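Local coordinates for protein cyclin homolog (Herpesvirus saimiri, PDB 2F2C) that is a viral cyclin of the D subfamily that may contribute to cellular transformation and rapid T-cell proliferation during latent infection of T cells, at residues A[38-43]-A[79-84]. Sequence-based numbering, arbitrary orientation.
Sequences TSLWEI and ILDRYL
Across the two segments the nearest CA atoms are those of Trp41 and Leu84, 6.6 Å apart, where a type II beta turn from Ser39 to Glu42 meets the end of helix 72-83. Trp41 carries the contact. Its CG stands anti to the carbonyl carbon (chi1 -79°), and the indole reaches across to the last turn of the helix. Trp41 NE1 donates a hydrogen bond to Asp81 OD1, 2.9 Å away, with an angle of 150° at the hydrogen. Asp81 OD1 is met on the anti side, with the donor somewhat out of the carboxylate plane and the acceptor slightly tilted from the indole plane. The ring and carboxylate planes stand 75° apart. Leu84 lies over one face of the indole, its CD1 3.8 Å from the centroid of the six-membered ring of Trp41, a CH-pi contact. Leu80 comes to the ring edge instead, with CD2 in the ring plane and 3.9 Å from Trp41 CZ2. Both segments belong to the N-terminal cyclin domain, an all-helical unit of the cyclin fold. Here the loop between helices 21-31 and 49-65 packs against helix 72-83. Leu94, the first residue of helix 94-109, also touches Trp41. Asp81 is buried, and its other oxygen, OD2, forms a salt bridge with Arg52 of helix 49-65. This second bond probably helps to fix the carboxylate and may stabilise its negative charge. Leu40 CD1 lies beside the same carboxylate, 4.0 Å from Asp81 OD1.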
# COMPACT_ATOMS: atom_id res chain seq x y z
N THR A 38 8.80 3.94 -25.70
CA THR A 38 8.72 3.73 -27.14
C THR A 38 9.51 2.47 -27.53
O THR A 38 9.01 1.61 -28.26
CB THR A 38 9.22 4.96 -27.96
OG1 THR A 38 10.60 5.22 -27.66
CG2 THR A 38 8.48 6.25 -27.55
N SER A 39 10.74 2.36 -27.02
CA SER A 39 11.64 1.28 -27.41
C SER A 39 12.28 0.58 -26.21
O SER A 39 13.12 1.15 -25.51
CB SER A 39 12.73 1.82 -28.32
OG SER A 39 13.60 0.76 -28.67
N LEU A 40 11.90 -0.68 -26.00
CA LEU A 40 12.27 -1.41 -24.79
C LEU A 40 13.78 -1.62 -24.69
O LEU A 40 14.40 -2.10 -25.63
CB LEU A 40 11.53 -2.74 -24.71
CG LEU A 40 11.69 -3.56 -23.44
CD1 LEU A 40 11.08 -2.82 -22.25
CD2 LEU A 40 11.04 -4.91 -23.65
N TRP A 41 14.33 -1.25 -23.52
CA TRP A 41 15.75 -1.44 -23.17
C TRP A 41 16.73 -0.69 -24.08
O TRP A 41 17.90 -1.06 -24.17
CB TRP A 41 16.11 -2.94 -23.12
CG TRP A 41 15.69 -3.65 -21.85
CD1 TRP A 41 14.68 -3.29 -21.00
CD2 TRP A 41 16.25 -4.86 -21.32
NE1 TRP A 41 14.59 -4.18 -19.96
CE2 TRP A 41 15.54 -5.17 -20.13
CE3 TRP A 41 17.28 -5.72 -21.72
CZ2 TRP A 41 15.83 -6.29 -19.34
CZ3 TRP A 41 17.57 -6.83 -20.93
CH2 TRP A 41 16.85 -7.10 -19.76
N GLU A 42 16.24 0.38 -24.72
CA GLU A 42 16.98 1.10 -25.77
C GLU A 42 18.34 1.66 -25.36
O GLU A 42 19.25 1.74 -26.17
CB GLU A 42 16.11 2.19 -26.35
N ILE A 43 18.47 2.02 -24.09
CA ILE A 43 19.70 2.60 -23.53
C ILE A 43 20.82 1.58 -23.35
O ILE A 43 21.89 1.91 -22.85
CB ILE A 43 19.35 3.28 -22.16
CG1 ILE A 43 18.63 4.61 -22.41
CG2 ILE A 43 20.60 3.50 -21.28
CD1 ILE A 43 17.50 4.90 -21.45
N ILE A 79 10.13 -2.76 -11.89
CA ILE A 79 11.38 -2.28 -11.27
C ILE A 79 12.56 -2.51 -12.20
O ILE A 79 13.39 -1.62 -12.36
CB ILE A 79 11.65 -2.95 -9.91
CG1 ILE A 79 10.71 -2.41 -8.83
CG2 ILE A 79 13.09 -2.71 -9.46
CD1 ILE A 79 10.81 -3.19 -7.55
N LEU A 80 12.59 -3.69 -12.82
CA LEU A 80 13.69 -4.09 -13.71
C LEU A 80 13.80 -3.12 -14.88
O LEU A 80 14.87 -2.54 -15.08
CB LEU A 80 13.53 -5.53 -14.20
CG LEU A 80 14.37 -5.96 -15.42
CD1 LEU A 80 15.85 -6.16 -15.07
CD2 LEU A 80 13.82 -7.22 -16.11
N ASP A 81 12.71 -2.93 -15.62
CA ASP A 81 12.73 -2.00 -16.77
C ASP A 81 13.12 -0.58 -16.37
O ASP A 81 14.09 -0.03 -16.91
CB ASP A 81 11.40 -1.99 -17.52
CG ASP A 81 11.08 -3.34 -18.16
OD1 ASP A 81 12.04 -4.07 -18.52
OD2 ASP A 81 9.90 -3.74 -18.33
N ARG A 82 12.39 0.00 -15.42
CA ARG A 82 12.73 1.32 -14.89
C ARG A 82 14.20 1.43 -14.57
O ARG A 82 14.87 2.35 -15.03
CB ARG A 82 11.91 1.63 -13.64
CG ARG A 82 10.53 2.19 -13.91
CD ARG A 82 9.75 2.52 -12.64
NE ARG A 82 9.12 1.34 -12.07
CZ ARG A 82 8.70 1.22 -10.82
NH1 ARG A 82 8.86 2.23 -9.96
NH2 ARG A 82 8.13 0.09 -10.41
N TYR A 83 14.72 0.47 -13.79
CA TYR A 83 16.13 0.42 -13.42
C TYR A 83 17.04 0.40 -14.63
O TYR A 83 18.10 1.03 -14.62
CB TYR A 83 16.45 -0.78 -12.53
CG TYR A 83 17.92 -0.89 -12.21
CD1 TYR A 83 18.52 -0.01 -11.31
CD2 TYR A 83 18.72 -1.85 -12.83
CE1 TYR A 83 19.91 -0.08 -11.03
CE2 TYR A 83 20.11 -1.94 -12.56
CZ TYR A 83 20.69 -1.05 -11.66
OH TYR A 83 22.03 -1.12 -11.36
N LEU A 84 16.64 -0.32 -15.67
CA LEU A 84 17.49 -0.45 -16.85
C LEU A 84 17.25 0.64 -17.90
O LEU A 84 17.69 0.50 -19.04
CB LEU A 84 17.40 -1.85 -17.46
CG LEU A 84 18.09 -3.00 -16.71
CD1 LEU A 84 17.79 -4.28 -17.43
CD2 LEU A 84 19.59 -2.81 -16.60